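Local coordinates for inorganic pyrophosphatase (Ehrlichia chaffeensis, PDB 3LO0), which probably hydrolyses inorganic pyrophosphate to two phosphate ions with the help of magnesium, working as a homohexamer, at residues Val93-Arg98 against Ile107-Val112; Leu128-His133 against Asn140-Tyr145; Asn38-Ile43 against Asn59-Asp64; Ser155-Phe160 against Glu175-Val180. All blocks are in the same frame, centred on the assembly; numbering follows the deposited sequence.

In the fold
From the N terminus the contacts follow one another in series, none nested in or crossing another. Contact 3 closes first, tying barrel strand 37-41 to the separate hairpin 50-55/60-66. Contact 1 closes the short connection between strands 92-95 and 106-118 and meets inside the barrel, where Val39 of contact 3 also packs on Val95. Contact 2 folds the loop after strand 124-131 back over that strand, which pairs with both strands of contact 1. Contact 4 comes last, joining helix 150-162 to strand 173-179; the loop of contact 2 reaches it through Asp144 and Val180. Contacts 2 and 3 lie on opposite sides of the chain's centre.

Contact 1. Residues Val93-Arg98 against Ile107-Val112; sequences VLVASR and IRARPV
Val95 lays its two methyl groups over Ile107 and Ala109 inside the curled beta barrel of this family I pyrophosphatase, a fold of the OB type. Strands 92-95 and 106-118 share no hydrogen bonds here; strand 124-131 stands between them and pairs with both, parallel to the first and antiparallel to the second. The contact therefore spans the concave side of the sheet, with the CA atoms of Val95 and Ala109 7.2 Å apart.

The touching is wholly apolar. With CG1 of Val95 anti to the backbone N (chi1 -172°), the two branches diverge toward successive inward-facing residues of the other strand. CG1 lies 4.3 Å from CB of Ala109. Val39 of strand 37-41 packs on Val95 as well, and Ile41 on Ile107, so a third strand contributes to the same buried core.

Polar groups act at the margins and bind outward. Arg98 forms a salt bridge through NE with Asp136, and its NH2 donates to the Leu67 carbonyl of a second subunit, whose Phe66 also packs on Ile107. Arg110 turns its NH2 to the Ile142 carbonyl. Deep in the core, the second branch of Val95, CG2, lies 4.4 Å from CG2 of Ile107, methyl against methyl.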
loop_
_atom_site.group_PDB
_atom_site.type_symbol
_atom_site.label_atom_id
_atom_site.label_comp_id
_atom_site.label_asym_id
_atom_site.label_seq_id
_atom_site.Cartn_x
_atom_site.Cartn_y
_atom_site.Cartn_z
ATOM N N VAL A 93 -13.762 20.436 5.470
ATOM C CA VAL A 93 -12.511 20.948 4.996
ATOM C C VAL A 93 -11.754 19.881 4.187
ATOM O O VAL A 93 -11.563 18.739 4.644
ATOM C CB VAL A 93 -11.625 21.418 6.172
ATOM C CG1 VAL A 93 -10.339 22.081 5.658
ATOM C CG2 VAL A 93 -12.389 22.324 7.078
ATOM N N LEU A 94 -11.286 20.294 3.012
ATOM C CA LEU A 94 -10.266 19.571 2.266
ATOM C C LEU A 94 -8.895 20.098 2.641
ATOM O O LEU A 94 -8.640 21.289 2.494
ATOM C CB LEU A 94 -10.456 19.781 0.766
ATOM C CG LEU A 94 -11.797 19.253 0.263
ATOM C CD1 LEU A 94 -12.344 20.141 -0.846
ATOM C CD2 LEU A 94 -11.624 17.781 -0.192
ATOM N N VAL A 95 -8.000 19.230 3.086
ATOM C CA VAL A 95 -6.643 19.643 3.373
ATOM C C VAL A 95 -5.709 19.013 2.359
ATOM O O VAL A 95 -5.528 17.818 2.358
ATOM C CB VAL A 95 -6.190 19.275 4.782
ATOM C CG1 VAL A 95 -4.813 19.922 5.097
ATOM C CG2 VAL A 95 -7.266 19.706 5.838
ATOM N N ALA A 96 -5.138 19.821 1.486
ATOM C CA ALA A 96 -4.152 19.318 0.533
ATOM C C ALA A 96 -2.899 18.943 1.295
ATOM O O ALA A 96 -2.524 19.602 2.255
ATOM C CB ALA A 96 -3.860 20.394 -0.523
ATOM N N SER A 97 -2.250 17.833 0.926
ATOM C CA SER A 97 -1.042 17.469 1.594
ATOM C C SER A 97 -0.128 16.620 0.684
ATOM O O SER A 97 -0.552 16.164 -0.365
ATOM C CB SER A 97 -1.360 16.763 2.909
ATOM O OG SER A 97 -1.829 15.466 2.691
ATOM N N ARG A 98 1.125 16.455 1.078
ATOM C CA ARG A 98 2.092 15.706 0.255
ATOM C C ARG A 98 1.899 14.205 0.460
ATOM O O ARG A 98 2.305 13.387 -0.387
ATOM C CB ARG A 98 3.540 16.079 0.644
ATOM C CG ARG A 98 4.012 17.495 0.355
ATOM C CD ARG A 98 5.585 17.647 0.511
ATOM N NE ARG A 98 6.074 17.783 1.897
ATOM C CZ ARG A 98 6.866 16.923 2.550
ATOM N NH1 ARG A 98 7.311 15.799 1.996
ATOM N NH2 ARG A 98 7.239 17.188 3.791
ATOM N N ILE A 107 -4.933 17.915 12.212
ATOM C CA ILE A 107 -3.910 18.699 11.532
ATOM C C ILE A 107 -4.219 20.198 11.614
ATOM O O ILE A 107 -5.359 20.653 11.443
ATOM C CB ILE A 107 -3.694 18.226 10.084
ATOM C CG1 ILE A 107 -2.506 18.959 9.424
ATOM C CG2 ILE A 107 -4.983 18.351 9.290
ATOM C CD1 ILE A 107 -2.055 18.315 8.063
ATOM N N ARG A 108 -3.175 20.962 11.896
ATOM C CA ARG A 108 -3.272 22.406 11.898
ATOM C C ARG A 108 -3.136 22.903 10.456
ATOM O O ARG A 108 -2.118 22.598 9.739
ATOM C CB ARG A 108 -2.169 22.980 12.748
ATOM C CG ARG A 108 -2.202 22.532 14.187
ATOM C CD ARG A 108 -0.909 22.963 14.889
ATOM N NE ARG A 108 0.188 22.066 14.521
ATOM C CZ ARG A 108 1.422 22.140 15.016
ATOM N NH1 ARG A 108 1.745 23.091 15.894
ATOM N NH2 ARG A 108 2.338 21.255 14.634
ATOM N N ALA A 109 -4.175 23.584 9.997
ATOM C CA ALA A 109 -4.260 23.994 8.607
ATOM C C ALA A 109 -4.615 25.450 8.491
ATOM O O ALA A 109 -4.956 26.105 9.475
ATOM C CB ALA A 109 -5.276 23.141 7.845
ATOM N N ARG A 110 -4.506 25.966 7.274
ATOM C CA ARG A 110 -4.980 27.322 7.022
ATOM C C ARG A 110 -5.768 27.348 5.752
ATOM O O ARG A 110 -5.363 26.747 4.739
ATOM C CB ARG A 110 -3.867 28.356 7.035
ATOM C CG ARG A 110 -2.726 28.112 6.113
ATOM C CD ARG A 110 -1.646 29.230 6.287
ATOM N NE ARG A 110 -0.547 28.920 5.380
ATOM C CZ ARG A 110 -0.599 29.084 4.054
ATOM N NH1 ARG A 110 0.431 28.706 3.309
ATOM N NH2 ARG A 110 -1.667 29.625 3.472
ATOM N N PRO A 111 -6.935 27.978 5.817
ATOM C CA PRO A 111 -7.793 28.001 4.669
ATOM C C PRO A 111 -7.188 28.871 3.588
ATOM O O PRO A 111 -6.518 29.858 3.896
ATOM C CB PRO A 111 -9.064 28.663 5.179
ATOM C CG PRO A 111 -8.629 29.452 6.345
ATOM C CD PRO A 111 -7.418 28.868 6.882
ATOM N N VAL A 112 -7.440 28.505 2.343
ATOM C CA VAL A 112 -7.031 29.326 1.225
ATOM C C VAL A 112 -8.148 29.623 0.244
ATOM O O VAL A 112 -7.939 30.367 -0.718
ATOM C CB VAL A 112 -5.844 28.712 0.495
ATOM C CG1 VAL A 112 -4.658 28.612 1.474
ATOM C CG2 VAL A 112 -6.202 27.337 -0.094
#

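Contact 2. Residues Leu128-His133 against Asn140-Tyr145; sequences LAVPTH and NNIKDY
Asn140 meets His133 where the loop turns back on strand 124-131. Its OD1 sits 3.2 Å from CB of His133, a close contact without a hydrogen bond, because CG stands beside the backbone N (chi1 -75°) and carries the amide oxygen across to His133, just past the end of the strand. Water 1 lies between the chains, donating to Pro131 O at 2.7 Å and only weakly to Asn140 OD1. Next, Ile142 sets CG2 against CG1 of Val130 at 4.2 Å. Val130 and Leu128 occupy the outer face of this OB-type barrel strand, whereas Ala129 between them turns to Ala109 within, and the loop covers the outer face together with Phe148 and helix 150-162. Lys143 fastens the loop to itself: NZ donates to Asn140 O over 2.9 Å, in the carbonyl plane with a C=O...N angle of 152°, and its backbone N to Asp147 OD2. Asp144 OD1 accepts from Val180 N, linking the loop to the start of helix 180-189. Last, Tyr145 touches with its CB, 4.2 Å from CD2 of Leu128, the two side chains crossing at about a right angle, while its ring meets that of Trp177 with the planes inclined by about 15°.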
loop_
_atom_site.group_PDB
_atom_site.type_symbol
_atom_site.label_atom_id
_atom_site.label_comp_id
_atom_site.label_asym_id
_atom_site.label_seq_id
_atom_site.Cartn_x
_atom_site.Cartn_y
_atom_site.Cartn_z
ATOM N N LEU A 128 -11.121 24.743 1.310
ATOM C CA LEU A 128 -9.834 24.213 0.857
ATOM C C LEU A 128 -8.748 24.855 1.712
ATOM O O LEU A 128 -8.657 26.072 1.832
ATOM C CB LEU A 128 -9.562 24.507 -0.629
ATOM C CG LEU A 128 -8.216 24.001 -1.187
ATOM C CD1 LEU A 128 -8.174 22.474 -1.139
ATOM C CD2 LEU A 128 -7.886 24.608 -2.623
ATOM N N ALA A 129 -7.897 24.031 2.304
ATOM C CA ALA A 129 -6.863 24.521 3.205
ATOM C C ALA A 129 -5.582 23.756 2.953
ATOM O O ALA A 129 -5.593 22.699 2.302
ATOM C CB ALA A 129 -7.328 24.355 4.692
ATOM N N VAL A 130 -4.479 24.306 3.450
ATOM C CA VAL A 130 -3.192 23.680 3.357
ATOM C C VAL A 130 -2.594 23.605 4.737
ATOM O O VAL A 130 -3.015 24.340 5.628
ATOM C CB VAL A 130 -2.234 24.427 2.435
ATOM C CG1 VAL A 130 -2.775 24.447 1.002
ATOM C CG2 VAL A 130 -1.919 25.863 3.016
ATOM N N PRO A 131 -1.638 22.704 4.925
ATOM C CA PRO A 131 -0.963 22.636 6.221
ATOM C C PRO A 131 -0.234 23.945 6.550
ATOM O O PRO A 131 0.276 24.630 5.643
ATOM C CB PRO A 131 0.027 21.494 6.045
ATOM C CG PRO A 131 -0.530 20.646 4.913
ATOM C CD PRO A 131 -1.166 21.652 4.002
ATOM N N THR A 132 -0.175 24.292 7.830
ATOM C CA THR A 132 0.521 25.501 8.221
ATOM C C THR A 132 2.022 25.307 8.042
ATOM O O THR A 132 2.511 24.178 7.978
ATOM C CB THR A 132 0.223 25.904 9.675
ATOM O OG1 THR A 132 0.664 24.869 10.550
ATOM C CG2 THR A 132 -1.268 26.103 9.853
ATOM N N HIS A 133 2.746 26.425 8.027
ATOM C CA HIS A 133 4.170 26.416 7.734
ATOM C C HIS A 133 4.935 25.558 8.734
ATOM O O HIS A 133 5.944 24.948 8.392
ATOM C CB HIS A 133 4.735 27.832 7.673
ATOM C CG HIS A 133 4.953 28.466 9.007
ATOM N ND1 HIS A 133 6.163 28.394 9.671
ATOM C CD2 HIS A 133 4.134 29.209 9.788
ATOM C CE1 HIS A 133 6.072 29.057 10.813
ATOM N NE2 HIS A 133 4.855 29.563 10.909
ATOM N N ASN A 140 3.891 26.944 1.669
ATOM C CA ASN A 140 4.110 28.350 2.045
ATOM C C ASN A 140 3.629 29.335 0.981
ATOM O O ASN A 140 3.038 30.354 1.311
ATOM C CB ASN A 140 5.599 28.630 2.342
ATOM C CG ASN A 140 6.061 28.090 3.689
ATOM O OD1 ASN A 140 5.263 27.654 4.504
ATOM N ND2 ASN A 140 7.374 28.128 3.921
ATOM N N ASN A 141 3.847 28.995 -0.287
ATOM C CA ASN A 141 3.512 29.866 -1.416
ATOM C C ASN A 141 2.053 29.812 -1.867
ATOM O O ASN A 141 1.661 30.536 -2.789
ATOM C CB ASN A 141 4.437 29.568 -2.622
ATOM C CG ASN A 141 4.062 28.280 -3.358
ATOM O OD1 ASN A 141 3.168 27.530 -2.930
ATOM N ND2 ASN A 141 4.759 28.005 -4.460
ATOM N N ILE A 142 1.252 28.958 -1.240
ATOM C CA ILE A 142 -0.176 28.915 -1.526
ATOM C C ILE A 142 -0.855 29.826 -0.494
ATOM O O ILE A 142 -0.978 29.471 0.680
ATOM C CB ILE A 142 -0.728 27.475 -1.474
ATOM C CG1 ILE A 142 0.076 26.536 -2.380
ATOM C CG2 ILE A 142 -2.190 27.408 -1.943
ATOM C CD1 ILE A 142 -0.007 26.895 -3.873
ATOM N N LYS A 143 -1.258 31.017 -0.930
ATOM C CA LYS A 143 -1.945 31.986 -0.056
ATOM C C LYS A 143 -3.434 32.111 -0.385
ATOM O O LYS A 143 -4.219 32.660 0.408
ATOM C CB LYS A 143 -1.279 33.377 -0.172
ATOM C CG LYS A 143 0.236 33.405 0.145
ATOM C CD LYS A 143 0.527 32.774 1.498
ATOM C CE LYS A 143 1.871 33.221 2.099
ATOM N NZ LYS A 143 2.247 32.339 3.277
ATOM N N ASP A 144 -3.806 31.623 -1.564
ATOM C CA ASP A 144 -5.168 31.694 -2.058
ATOM C C ASP A 144 -5.353 30.487 -2.957
ATOM O O ASP A 144 -4.381 29.920 -3.454
ATOM C CB ASP A 144 -5.413 33.015 -2.817
ATOM C CG ASP A 144 -6.874 33.202 -3.247
ATOM O OD1 ASP A 144 -7.787 33.190 -2.397
ATOM O OD2 ASP A 144 -7.111 33.350 -4.469
ATOM N N TYR A 145 -6.598 30.061 -3.132
ATOM C CA TYR A 145 -6.864 28.832 -3.869
ATOM C C TYR A 145 -6.289 28.912 -5.298
ATOM O O TYR A 145 -5.791 27.914 -5.812
ATOM C CB TYR A 145 -8.371 28.542 -3.915
ATOM C CG TYR A 145 -9.099 29.460 -4.827
ATOM C CD1 TYR A 145 -9.238 29.146 -6.168
ATOM C CD2 TYR A 145 -9.632 30.669 -4.365
ATOM C CE1 TYR A 145 -9.872 30.001 -7.046
ATOM C CE2 TYR A 145 -10.263 31.552 -5.237
ATOM C CZ TYR A 145 -10.392 31.205 -6.581
ATOM O OH TYR A 145 -11.018 32.066 -7.462
HETATM O O HOH W 1 2.048 26.327 4.543
#

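Contact 3. Residues Asn38-Ile43 against Asn59-Asp64; sequences NVIIEI and NLFCVD
Phe61 and Glu42 both place CG beside the backbone N, with chi1 of -74° and -73°, which sends the phenyl ring of the one across to the aliphatic stem of the other. CG of Glu42 lies in the plane of the Phe61 ring, 3.8 Å off its edge at CE1. CG2 of Ile40 approaches the edge too, 4.2 Å from CZ. The carbonyl oxygen of Ile41 comes within 3.7 Å of CZ at an oblique angle. The ring thus packs against the chain where it turns a corner at Glu42, at a classic beta bulge in which Glu42 and Ile43 both face Tyr77. It belongs to the hairpin 50-55/60-66, which projects from the main barrel: Phe54 of the neighbouring strand makes an edge-to-face contact with it, and Met102 of a third subunit packs on it. The carboxylate plane of Glu42 stands 59° from the ring, and OE2 accepts a hydrogen bond from Phe54 N. Glu42 therefore grips the hairpin twice, by its hydrocarbon stem and by its polar end, which is consistent with a fixed place for the carboxylate beside Tyr77 and Asp92, predicted to bind substrate and magnesium.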
loop_
_atom_site.group_PDB
_atom_site.type_symbol
_atom_site.label_atom_id
_atom_site.label_comp_id
_atom_site.label_asym_id
_atom_site.label_seq_id
_atom_site.Cartn_x
_atom_site.Cartn_y
_atom_site.Cartn_z
ATOM N N ASN A 38 -7.934 23.926 13.291
ATOM C CA ASN A 38 -7.719 22.530 13.523
ATOM C C ASN A 38 -8.691 21.758 12.670
ATOM O O ASN A 38 -9.902 22.025 12.660
ATOM C CB ASN A 38 -7.909 22.151 14.974
ATOM C CG ASN A 38 -6.866 22.741 15.874
ATOM O OD1 ASN A 38 -5.699 22.861 15.507
ATOM N ND2 ASN A 38 -7.288 23.109 17.086
ATOM N N VAL A 39 -8.181 20.761 11.966
ATOM C CA VAL A 39 -9.059 19.909 11.196
ATOM C C VAL A 39 -8.900 18.451 11.646
ATOM O O VAL A 39 -7.778 17.922 11.695
ATOM C CB VAL A 39 -8.749 20.029 9.692
ATOM C CG1 VAL A 39 -9.760 19.190 8.881
ATOM C CG2 VAL A 39 -8.721 21.513 9.267
ATOM N N ILE A 40 -10.013 17.816 11.988
ATOM C CA ILE A 40 -10.011 16.387 12.306
ATOM C C ILE A 40 -10.245 15.661 11.028
ATOM O O ILE A 40 -11.276 15.865 10.390
ATOM C CB ILE A 40 -11.099 15.989 13.312
ATOM C CG1 ILE A 40 -10.746 16.579 14.667
ATOM C CG2 ILE A 40 -11.183 14.435 13.392
ATOM C CD1 ILE A 40 -11.656 16.167 15.811
ATOM N N ILE A 41 -9.273 14.857 10.617
ATOM C CA ILE A 41 -9.357 14.122 9.367
ATOM C C ILE A 41 -10.293 12.913 9.509
ATOM O O ILE A 41 -10.199 12.132 10.482
ATOM C CB ILE A 41 -7.970 13.677 8.842
ATOM C CG1 ILE A 41 -7.054 14.893 8.553
ATOM C CG2 ILE A 41 -8.124 12.867 7.550
ATOM C CD1 ILE A 41 -7.680 15.918 7.594
ATOM N N GLU A 42 -11.201 12.791 8.555
ATOM C CA GLU A 42 -12.104 11.660 8.477
ATOM C C GLU A 42 -11.703 10.646 7.426
ATOM O O GLU A 42 -11.827 9.435 7.659
ATOM C CB GLU A 42 -13.507 12.138 8.162
ATOM C CG GLU A 42 -14.161 12.818 9.310
ATOM C CD GLU A 42 -15.462 13.447 8.919
ATOM O OE1 GLU A 42 -15.437 14.288 7.982
ATOM O OE2 GLU A 42 -16.498 13.109 9.550
ATOM N N ILE A 43 -11.257 11.150 6.268
ATOM C CA ILE A 43 -10.898 10.327 5.117
ATOM C C ILE A 43 -9.549 10.801 4.555
ATOM O O ILE A 43 -9.373 11.994 4.258
ATOM C CB ILE A 43 -11.968 10.489 3.993
ATOM C CG1 ILE A 43 -13.353 10.078 4.528
ATOM C CG2 ILE A 43 -11.581 9.701 2.748
ATOM C CD1 ILE A 43 -14.489 10.395 3.634
ATOM N N ASN A 59 -19.437 8.758 19.423
ATOM C CA ASN A 59 -18.069 9.170 19.709
ATOM C C ASN A 59 -17.055 8.217 19.032
ATOM O O ASN A 59 -16.009 7.889 19.598
ATOM C CB ASN A 59 -17.883 9.239 21.234
ATOM C CG ASN A 59 -16.947 10.354 21.679
ATOM O OD1 ASN A 59 -16.611 11.286 20.923
ATOM N ND2 ASN A 59 -16.530 10.271 22.940
ATOM N N LEU A 60 -17.379 7.794 17.803
ATOM C CA LEU A 60 -16.556 6.856 17.028
ATOM C C LEU A 60 -16.682 7.149 15.527
ATOM O O LEU A 60 -17.666 7.717 15.092
ATOM C CB LEU A 60 -17.009 5.409 17.280
ATOM C CG LEU A 60 -16.637 4.692 18.586
ATOM C CD1 LEU A 60 -17.647 3.577 18.918
ATOM C CD2 LEU A 60 -15.218 4.123 18.499
ATOM N N PHE A 61 -15.694 6.757 14.744
ATOM C CA PHE A 61 -15.812 6.801 13.271
ATOM C C PHE A 61 -16.694 5.655 12.787
ATOM O O PHE A 61 -16.612 4.549 13.328
ATOM C CB PHE A 61 -14.441 6.715 12.586
ATOM C CG PHE A 61 -13.651 7.972 12.707
ATOM C CD1 PHE A 61 -13.825 9.000 11.802
ATOM C CD2 PHE A 61 -12.772 8.153 13.769
ATOM C CE1 PHE A 61 -13.129 10.202 11.939
ATOM C CE2 PHE A 61 -12.058 9.345 13.915
ATOM C CZ PHE A 61 -12.240 10.375 12.997
ATOM N N CYS A 62 -17.559 5.948 11.821
ATOM C CA CYS A 62 -18.443 4.957 11.200
ATOM C C CYS A 62 -18.242 5.000 9.709
ATOM O O CYS A 62 -17.878 6.058 9.135
ATOM C CB CYS A 62 -19.914 5.266 11.468
ATOM S SG CYS A 62 -20.361 5.372 13.219
ATOM N N VAL A 63 -18.481 3.858 9.087
ATOM C CA VAL A 63 -18.515 3.786 7.646
ATOM C C VAL A 63 -19.860 4.380 7.226
ATOM O O VAL A 63 -20.906 3.776 7.460
ATOM C CB VAL A 63 -18.359 2.340 7.137
ATOM C CG1 VAL A 63 -18.389 2.283 5.611
ATOM C CG2 VAL A 63 -17.032 1.743 7.635
ATOM N N ASP A 64 -19.846 5.580 6.653
ATOM C CA ASP A 64 -21.085 6.129 6.127
ATOM C C ASP A 64 -21.515 5.299 4.922
ATOM O O ASP A 64 -22.641 4.858 4.823
ATOM C CB ASP A 64 -20.919 7.597 5.719
ATOM C CG ASP A 64 -22.261 8.268 5.374
ATOM O OD1 ASP A 64 -23.341 7.679 5.631
ATOM O OD2 ASP A 64 -22.244 9.399 4.854
#

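Contact 4. Residues Ser155-Phe160 against Glu175-Val180; sequences SISHFF and EGWKDV
Ile156 and Trp177 join helix 150-162 to strand 173-179, a strand that pairs antiparallel with strand 106-118 of the OB-type barrel. The helix lies against the outside of the sheet, and the indole bridges the distance between them.

The apolar part is a side chain against a ring edge. CG2 of Ile156 sits near the indole plane, 3.9 Å from CH2 of Trp177, while CB is 4.0 Å from CZ2 and CD1 is 4.2 Å from CH2. The long axes of the two groups cross at about a right angle. Chi1 of -68° in Ile156 turns CG2 anti to the backbone N and out toward the tryptophan. Leu128 touches both residues from strand 124-131, and Leu94 adds to the packing on Ile156. Phe159 of the same helix stacks on Tyr163, a predicted substrate-binding residue.

Along the strand, Glu175 and Gly176 form a classic beta bulge facing Val116. Gly176 has phi 127°, a backbone angle at which a beta carbon would collide with the carbonyl oxygen of Glu175. Asp179 N-caps helix 180-189, its OD1 accepting from Val182 N.

The polar part passes through one solvent molecule. NE1 of Trp177 and OG of Ser157 are 4.4 Å apart, too far for a direct bond. Water 2 spans the gap in the plane of the indole, hydrogen-bonded to Ser157 OG at 3.0 Å and accepting from Trp177 NE1 at 2.8 Å.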
loop_
_atom_site.group_PDB
_atom_site.type_symbol
_atom_site.label_atom_id
_atom_site.label_comp_id
_atom_site.label_asym_id
_atom_site.label_seq_id
_atom_site.Cartn_x
_atom_site.Cartn_y
_atom_site.Cartn_z
ATOM N N SER A 155 -10.147 19.238 -10.681
ATOM C CA SER A 155 -10.299 17.859 -10.220
ATOM C C SER A 155 -11.158 17.787 -8.959
ATOM O O SER A 155 -11.989 16.890 -8.801
ATOM C CB SER A 155 -8.909 17.234 -9.983
ATOM O OG SER A 155 -9.027 15.857 -9.647
ATOM N N ILE A 156 -10.971 18.752 -8.064
ATOM C CA ILE A 156 -11.744 18.796 -6.852
ATOM C C ILE A 156 -13.225 19.048 -7.154
ATOM O O ILE A 156 -14.097 18.350 -6.606
ATOM C CB ILE A 156 -11.188 19.862 -5.820
ATOM C CG1 ILE A 156 -9.806 19.426 -5.263
ATOM C CG2 ILE A 156 -12.139 20.040 -4.675
ATOM C CD1 ILE A 156 -8.985 20.595 -4.633
ATOM N N SER A 157 -13.524 20.033 -7.994
ATOM C CA SER A 157 -14.945 20.352 -8.239
ATOM C C SER A 157 -15.652 19.226 -8.981
ATOM O O SER A 157 -16.788 18.925 -8.645
ATOM C CB SER A 157 -15.157 21.681 -8.946
ATOM O OG SER A 157 -14.306 21.823 -10.045
ATOM N N HIS A 158 -14.948 18.567 -9.908
ATOM C CA HIS A 158 -15.450 17.368 -10.606
ATOM C C HIS A 158 -15.837 16.241 -9.633
ATOM O O HIS A 158 -16.918 15.638 -9.753
ATOM C CB HIS A 158 -14.389 16.883 -11.592
ATOM C CG HIS A 158 -14.771 15.661 -12.372
ATOM N ND1 HIS A 158 -14.674 14.381 -11.858
ATOM C CD2 HIS A 158 -15.196 15.521 -13.651
ATOM C CE1 HIS A 158 -15.050 13.511 -12.781
ATOM N NE2 HIS A 158 -15.365 14.176 -13.880
ATOM N N PHE A 159 -14.969 15.989 -8.655
ATOM C CA PHE A 159 -15.206 14.962 -7.638
ATOM C C PHE A 159 -16.533 15.163 -6.949
ATOM O O PHE A 159 -17.360 14.244 -6.905
ATOM C CB PHE A 159 -14.086 14.951 -6.574
ATOM C CG PHE A 159 -14.352 13.989 -5.456
ATOM C CD1 PHE A 159 -14.878 14.422 -4.253
ATOM C CD2 PHE A 159 -14.131 12.633 -5.635
ATOM C CE1 PHE A 159 -15.153 13.505 -3.231
ATOM C CE2 PHE A 159 -14.402 11.712 -4.614
ATOM C CZ PHE A 159 -14.905 12.150 -3.414
ATOM N N PHE A 160 -16.745 16.358 -6.390
ATOM C CA PHE A 160 -17.969 16.601 -5.603
ATOM C C PHE A 160 -19.248 16.689 -6.425
ATOM O O PHE A 160 -20.360 16.525 -5.870
ATOM C CB PHE A 160 -17.843 17.866 -4.741
ATOM C CG PHE A 160 -16.961 17.678 -3.580
ATOM C CD1 PHE A 160 -17.386 16.937 -2.497
ATOM C CD2 PHE A 160 -15.683 18.178 -3.585
ATOM C CE1 PHE A 160 -16.528 16.704 -1.430
ATOM C CE2 PHE A 160 -14.840 17.974 -2.519
ATOM C CZ PHE A 160 -15.246 17.222 -1.441
ATOM N N GLU A 175 -21.126 26.009 -7.965
ATOM C CA GLU A 175 -21.162 27.463 -8.157
ATOM C C GLU A 175 -19.775 28.040 -8.480
ATOM O O GLU A 175 -19.666 29.030 -9.213
ATOM C CB GLU A 175 -21.730 28.150 -6.910
ATOM N N GLY A 176 -18.720 27.412 -7.949
ATOM C CA GLY A 176 -17.330 27.832 -8.207
ATOM C C GLY A 176 -16.495 28.068 -6.946
ATOM O O GLY A 176 -16.927 27.776 -5.838
ATOM N N TRP A 177 -15.294 28.605 -7.148
ATOM C CA TRP A 177 -14.356 28.895 -6.088
ATOM C C TRP A 177 -14.499 30.325 -5.627
ATOM O O TRP A 177 -14.782 31.226 -6.415
ATOM C CB TRP A 177 -12.923 28.655 -6.577
ATOM C CG TRP A 177 -12.687 27.214 -6.830
ATOM C CD1 TRP A 177 -12.833 26.541 -8.009
ATOM C CD2 TRP A 177 -12.272 26.256 -5.868
ATOM N NE1 TRP A 177 -12.540 25.210 -7.836
ATOM C CE2 TRP A 177 -12.185 25.004 -6.531
ATOM C CE3 TRP A 177 -11.988 26.323 -4.500
ATOM C CZ2 TRP A 177 -11.805 23.830 -5.877
ATOM C CZ3 TRP A 177 -11.585 25.146 -3.845
ATOM C CH2 TRP A 177 -11.511 23.918 -4.534
ATOM N N LYS A 178 -14.289 30.522 -4.336
ATOM C CA LYS A 178 -14.246 31.843 -3.746
ATOM C C LYS A 178 -12.982 31.889 -2.895
ATOM O O LYS A 178 -12.418 30.849 -2.544
ATOM C CB LYS A 178 -15.515 32.112 -2.921
ATOM N N ASP A 179 -12.557 33.109 -2.579
ATOM C CA ASP A 179 -11.208 33.391 -2.116
ATOM C C ASP A 179 -11.069 33.142 -0.624
ATOM O O ASP A 179 -12.023 32.828 0.041
ATOM C CB ASP A 179 -10.790 34.835 -2.511
ATOM C CG ASP A 179 -11.666 35.920 -1.886
ATOM O OD1 ASP A 179 -12.245 35.704 -0.798
ATOM O OD2 ASP A 179 -11.771 37.026 -2.485
ATOM N N VAL A 180 -9.841 33.231 -0.141
ATOM C CA VAL A 180 -9.505 32.975 1.251
ATOM C C VAL A 180 -10.351 33.777 2.271
ATOM O O VAL A 180 -10.732 33.250 3.318
ATOM C CB VAL A 180 -8.002 33.203 1.458
ATOM C CG1 VAL A 180 -7.578 34.624 0.907
ATOM C CG2 VAL A 180 -7.624 33.005 2.949
HETATM O O HOH W 2 -12.554 24.168 -10.469
#